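Local structure of inactive dihydropteroate synthase 2 (Mycobacterium tuberculosis, 2VP8) at residues Leu43-Val48 with Ala79-Val84; Val75-Asp80 with Glu290-Arg295. The protein seems to lack dihydropteroate synthase activity and to bind the pterin pyrophosphate substrate very weakly, though it probably binds the inhibitor dapsone. All blocks are in the same frame, centred on the assembly; numbering follows the deposited sequence.

Contact 1. Residues Leu43-Val48 with Ala79-Val84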
loop_
_atom_site.group_PDB
_atom_site.type_symbol
_atom_site.label_atom_id
_atom_site.label_comp_id
_atom_site.label_asym_id
_atom_site.label_seq_id
_atom_site.Cartn_x
_atom_site.Cartn_y
_atom_site.Cartn_z
ATOM N N LEU B 43 -7.729 -11.768 5.259
ATOM C CA LEU B 43 -7.924 -13.007 4.533
ATOM C C LEU B 43 -7.970 -12.808 3.045
ATOM O O LEU B 43 -8.272 -11.715 2.569
ATOM C CB LEU B 43 -9.215 -13.690 4.973
ATOM C CG LEU B 43 -9.455 -13.769 6.476
ATOM C CD1 LEU B 43 -10.846 -14.340 6.728
ATOM C CD2 LEU B 43 -8.345 -14.579 7.137
ATOM N N ILE B 44 -7.683 -13.888 2.322
ATOM C CA ILE B 44 -7.660 -13.900 0.862
ATOM C C ILE B 44 -8.730 -14.837 0.302
ATOM O O ILE B 44 -8.778 -16.022 0.651
ATOM C CB ILE B 44 -6.299 -14.378 0.339
ATOM C CG1 ILE B 44 -5.160 -13.527 0.920
ATOM C CG2 ILE B 44 -6.286 -14.373 -1.202
ATOM C CD1 ILE B 44 -3.793 -14.177 0.807
ATOM N N MET B 45 -9.582 -14.292 -0.563
ATOM C CA MET B 45 -10.544 -15.070 -1.337
ATOM C C MET B 45 -9.991 -15.239 -2.757
ATOM O O MET B 45 -9.803 -14.266 -3.481
ATOM C CB MET B 45 -11.899 -14.369 -1.348
ATOM C CG MET B 45 -12.943 -15.024 -2.211
ATOM S SD MET B 45 -14.447 -14.027 -2.369
ATOM C CE MET B 45 -15.428 -14.719 -1.042
ATOM N N ALA B 46 -9.707 -16.481 -3.133
ATOM C CA ALA B 46 -9.111 -16.789 -4.423
ATOM C C ALA B 46 -10.187 -17.110 -5.453
ATOM O O ALA B 46 -10.979 -18.031 -5.261
ATOM C CB ALA B 46 -8.177 -17.949 -4.271
ATOM N N ILE B 47 -10.215 -16.342 -6.539
ATOM C CA ILE B 47 -11.160 -16.564 -7.626
ATOM C C ILE B 47 -10.728 -17.757 -8.480
ATOM O O ILE B 47 -9.657 -17.745 -9.082
ATOM C CB ILE B 47 -11.285 -15.310 -8.531
ATOM C CG1 ILE B 47 -11.763 -14.103 -7.724
ATOM C CG2 ILE B 47 -12.212 -15.581 -9.719
ATOM C CD1 ILE B 47 -11.686 -12.787 -8.463
ATOM N N VAL B 48 -11.568 -18.783 -8.537
ATOM C CA VAL B 48 -11.312 -19.927 -9.401
ATOM C C VAL B 48 -12.500 -20.169 -10.328
ATOM O O VAL B 48 -13.619 -20.392 -9.873
ATOM C CB VAL B 48 -10.980 -21.203 -8.587
ATOM C CG1 VAL B 48 -10.898 -22.420 -9.496
ATOM C CG2 VAL B 48 -9.668 -21.028 -7.856
ATOM N N ALA B 79 -4.655 -19.082 0.357
ATOM C CA ALA B 79 -6.026 -18.598 0.169
ATOM C C ALA B 79 -6.891 -19.072 1.330
ATOM O O ALA B 79 -6.828 -20.241 1.737
ATOM C CB ALA B 79 -6.599 -19.084 -1.142
ATOM N N ASP B 80 -7.690 -18.162 1.870
ATOM C CA ASP B 80 -8.534 -18.492 3.005
ATOM C C ASP B 80 -9.894 -18.943 2.516
ATOM O O ASP B 80 -10.559 -19.751 3.162
ATOM C CB ASP B 80 -8.652 -17.291 3.922
ATOM C CG ASP B 80 -7.328 -16.906 4.520
ATOM O OD1 ASP B 80 -6.818 -17.680 5.371
ATOM O OD2 ASP B 80 -6.792 -15.848 4.126
ATOM N N VAL B 81 -10.287 -18.405 1.363
ATOM C CA VAL B 81 -11.512 -18.782 0.695
ATOM C C VAL B 81 -11.182 -19.095 -0.758
ATOM O O VAL B 81 -10.378 -18.405 -1.369
ATOM C CB VAL B 81 -12.554 -17.648 0.760
ATOM C CG1 VAL B 81 -13.827 -18.035 0.028
ATOM C CG2 VAL B 81 -12.877 -17.290 2.210
ATOM N N ILE B 82 -11.777 -20.158 -1.288
ATOM C CA ILE B 82 -11.765 -20.409 -2.714
ATOM C C ILE B 82 -13.144 -20.033 -3.220
ATOM O O ILE B 82 -14.152 -20.611 -2.812
ATOM C CB ILE B 82 -11.449 -21.895 -3.062
ATOM C CG1 ILE B 82 -10.154 -22.363 -2.384
ATOM C CG2 ILE B 82 -11.366 -22.103 -4.579
ATOM C CD1 ILE B 82 -8.914 -21.625 -2.831
ATOM N N ASP B 83 -13.182 -19.047 -4.101
ATOM C CA ASP B 83 -14.428 -18.536 -4.640
ATOM C C ASP B 83 -14.652 -19.140 -6.024
ATOM O O ASP B 83 -14.014 -18.734 -6.994
ATOM C CB ASP B 83 -14.374 -17.006 -4.689
ATOM C CG ASP B 83 -15.665 -16.389 -5.134
ATOM O OD1 ASP B 83 -16.704 -16.585 -4.464
ATOM O OD2 ASP B 83 -15.636 -15.683 -6.159
ATOM N N VAL B 84 -15.557 -20.116 -6.097
ATOM C CA VAL B 84 -15.789 -20.885 -7.317
ATOM C C VAL B 84 -16.812 -20.200 -8.219
ATOM O O VAL B 84 -17.923 -19.899 -7.784
ATOM C CB VAL B 84 -16.252 -22.324 -6.988
ATOM C CG1 VAL B 84 -16.477 -23.114 -8.250
ATOM C CG2 VAL B 84 -15.232 -23.038 -6.122
#
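Met45 carries its CG anti to the backbone N (chi1 175°), which brings CG over Asp83 CB at 3.5 Å; the bend at chi3 (-93°) then returns the CE methyl to Val81 CG1 at 3.8 Å, on the same face of the sheet. A long, flexible methionine suits this spot because it can cover a valine and the apolar base of an aspartate together. The carboxylate of Asp83 is held by Ser121 and Asn142 through OD1 and by a salt bridge from OD2 to Arg287. Ala46 CB meets CB of Ala79, which leads into the strand, at 3.7 Å, while Val48 CG2 and Ile82 CG2 touch at 3.8 Å on the face they share with Ala46.

Between the faces the strands pair in parallel; Ala46 N donates to Val81 O (2.7 Å), and Val48 N to Asp83 O. Ile44 O is gripped twice, by the amides of Val81 and Asp80. Asp80 stretches the ladder with its side chain, OD2 taking Ile44 N (2.8 Å) through its anti lone pair while also bridging to Arg41. Met45, Val81 and Asp83 point away from helices 98-114 and 291-306, Ala46, Val48 and Ile82 toward them, as neighbouring strands in the parallel barrel of this pterin-binding TIM-barrel family.

Contact 2. Residues Val75-Asp80 with Glu290-Arg295; sequences VADGAD and EVAATR
A Schellman motif closing helix 65-76 here meets the opening turns of helix 291-306, and Asp77 lies against Val291, Ala292 and Arg295. Its backbone O accepts from Arg295 NH1 at 2.8 Å (N-H...O angle 155°), lying at the edge of the guanidinium close to its plane. Arginine suits the place: chi1 and chi2, both extended, carry CG and CD past Asp77 O, and a bend at chi3 (66°) then swings the guanidinium back so that NH1 reaches the same oxygen. NE of that guanidinium is held by Glu299 in a salt bridge.

Val291 is a compact branched side chain that fits against the turn through a single methyl, CG1, 3.8 Å from Asp77 CB and 4.2 Å from Ala79 CB. Gly78 has the positive phi of the Schellman residue, and its N returns to Val75 O (2.9 Å); glycine fits because a CB here would press on the carbonyl O of Asp77 and crowd Arg295 CD.

In the barrel these are neighbouring outer helices; the C-terminal end of one lies beside the opening turns of the other. Glu290 is the N-cap of the second, its OE2 accepting from Ala293 N (2.7 Å) on the syn side, with the amide tilted 28° from the carboxylate plane. A water donates to Glu290 OE1 and accepts from Ala292 N, while Asp77 OD2 approaches Ala292 CB at 3.5 Å.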
loop_
_atom_site.group_PDB
_atom_site.type_symbol
_atom_site.label_atom_id
_atom_site.label_comp_id
_atom_site.label_asym_id
_atom_site.label_seq_id
_atom_site.Cartn_x
_atom_site.Cartn_y
_atom_site.Cartn_z
ATOM N N VAL B 75 -4.587 -22.557 -2.507
ATOM C CA VAL B 75 -4.433 -23.129 -1.177
ATOM C C VAL B 75 -2.973 -23.064 -0.738
ATOM O O VAL B 75 -2.674 -22.619 0.373
ATOM C CB VAL B 75 -4.931 -24.587 -1.122
ATOM C CG1 VAL B 75 -4.758 -25.162 0.266
ATOM C CG2 VAL B 75 -6.387 -24.663 -1.534
ATOM N N ALA B 76 -2.078 -23.506 -1.623
ATOM C CA ALA B 76 -0.636 -23.534 -1.377
ATOM C C ALA B 76 -0.087 -22.152 -1.025
ATOM O O ALA B 76 0.881 -22.036 -0.276
ATOM C CB ALA B 76 0.080 -24.079 -2.592
ATOM N N ASP B 77 -0.704 -21.114 -1.578
ATOM C CA ASP B 77 -0.241 -19.755 -1.394
ATOM C C ASP B 77 -1.025 -19.059 -0.291
ATOM O O ASP B 77 -0.851 -17.859 -0.060
ATOM C CB ASP B 77 -0.354 -18.980 -2.708
ATOM C CG ASP B 77 0.688 -19.401 -3.728
ATOM O OD1 ASP B 77 1.511 -20.290 -3.427
ATOM O OD2 ASP B 77 0.685 -18.847 -4.840
ATOM N N GLY B 78 -1.901 -19.814 0.371
ATOM C CA GLY B 78 -2.575 -19.348 1.580
ATOM C C GLY B 78 -3.922 -18.682 1.395
ATOM O O GLY B 78 -4.295 -17.807 2.188
ATOM N N ALA B 79 -4.655 -19.082 0.357
ATOM C CA ALA B 79 -6.026 -18.598 0.169
ATOM C C ALA B 79 -6.891 -19.072 1.330
ATOM O O ALA B 79 -6.828 -20.241 1.737
ATOM C CB ALA B 79 -6.599 -19.084 -1.142
ATOM N N ASP B 80 -7.690 -18.162 1.870
ATOM C CA ASP B 80 -8.534 -18.492 3.005
ATOM C C ASP B 80 -9.894 -18.943 2.516
ATOM O O ASP B 80 -10.559 -19.751 3.162
ATOM C CB ASP B 80 -8.652 -17.291 3.922
ATOM C CG ASP B 80 -7.328 -16.906 4.520
ATOM O OD1 ASP B 80 -6.818 -17.680 5.371
ATOM O OD2 ASP B 80 -6.792 -15.848 4.126
ATOM N N GLU B 290 -4.541 -13.414 -8.178
ATOM C CA GLU B 290 -3.185 -13.722 -7.741
ATOM C C GLU B 290 -3.134 -13.691 -6.231
ATOM O O GLU B 290 -3.181 -12.612 -5.609
ATOM C CB GLU B 290 -2.173 -12.717 -8.310
ATOM C CG GLU B 290 -0.883 -13.355 -8.871
ATOM C CD GLU B 290 0.058 -13.934 -7.796
ATOM O OE1 GLU B 290 0.287 -15.170 -7.794
ATOM O OE2 GLU B 290 0.572 -13.158 -6.966
ATOM N N VAL B 291 -3.024 -14.881 -5.649
ATOM C CA VAL B 291 -3.043 -15.052 -4.198
ATOM C C VAL B 291 -1.743 -14.609 -3.526
ATOM O O VAL B 291 -1.782 -13.869 -2.555
ATOM C CB VAL B 291 -3.362 -16.517 -3.822
ATOM C CG1 VAL B 291 -3.412 -16.688 -2.314
ATOM C CG2 VAL B 291 -4.672 -16.942 -4.448
ATOM N N ALA B 292 -0.603 -15.058 -4.053
ATOM C CA ALA B 292 0.704 -14.801 -3.443
ATOM C C ALA B 292 1.078 -13.307 -3.279
ATOM O O ALA B 292 1.539 -12.899 -2.211
ATOM C CB ALA B 292 1.794 -15.565 -4.177
ATOM N N ALA B 293 0.885 -12.498 -4.324
ATOM C CA ALA B 293 1.243 -11.077 -4.266
ATOM C C ALA B 293 0.439 -10.399 -3.175
ATOM O O ALA B 293 0.958 -9.584 -2.409
ATOM C CB ALA B 293 1.016 -10.388 -5.602
ATOM N N THR B 294 -0.835 -10.765 -3.101
ATOM C CA THR B 294 -1.725 -10.213 -2.092
ATOM C C THR B 294 -1.312 -10.704 -0.713
ATOM O O THR B 294 -1.235 -9.908 0.231
ATOM C CB THR B 294 -3.182 -10.560 -2.394
ATOM O OG1 THR B 294 -3.511 -10.057 -3.696
ATOM C CG2 THR B 294 -4.110 -9.938 -1.366
ATOM N N ARG B 295 -1.000 -11.993 -0.595
ATOM C CA ARG B 295 -0.614 -12.518 0.701
ATOM C C ARG B 295 0.569 -11.739 1.262
ATOM O O ARG B 295 0.556 -11.350 2.435
ATOM C CB ARG B 295 -0.286 -13.999 0.645
ATOM C CG ARG B 295 -0.169 -14.602 2.040
ATOM C CD ARG B 295 0.553 -15.908 2.036
ATOM N NE ARG B 295 1.947 -15.754 1.648
ATOM C CZ ARG B 295 2.452 -16.148 0.483
ATOM N NH1 ARG B 295 1.667 -16.725 -0.426
ATOM N NH2 ARG B 295 3.746 -15.965 0.235
HETATM O O HOH W 1 -0.538 -17.138 -6.089
#

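How the contacts relate
Contacts 1 and 2 share Ala79 and Asp80, the residues that carry the chain from helix 65-76 into strand 81-85, and their centres are 8 Å apart. Strand 43-49, that helix and strand 81-85 form one beta-alpha-beta crossover. Helix 291-306, from the far end of the sequence, packs on it: Ile44 CD1 lies 3.5 Å from Arg295 CB, and Ala46 CB lies 3.7 Å from Val291 CG2, so contact 2 covers the Ile44-Ala46 part of contact 1 on the helix side, and helix 98-114 takes Val48, Ile82 and Val84. On the inner side the Asp83 side chain is about 7 Å from that of His220, which is probably a marker of relatives without synthase activity, whereas contact 2 lies away from that site.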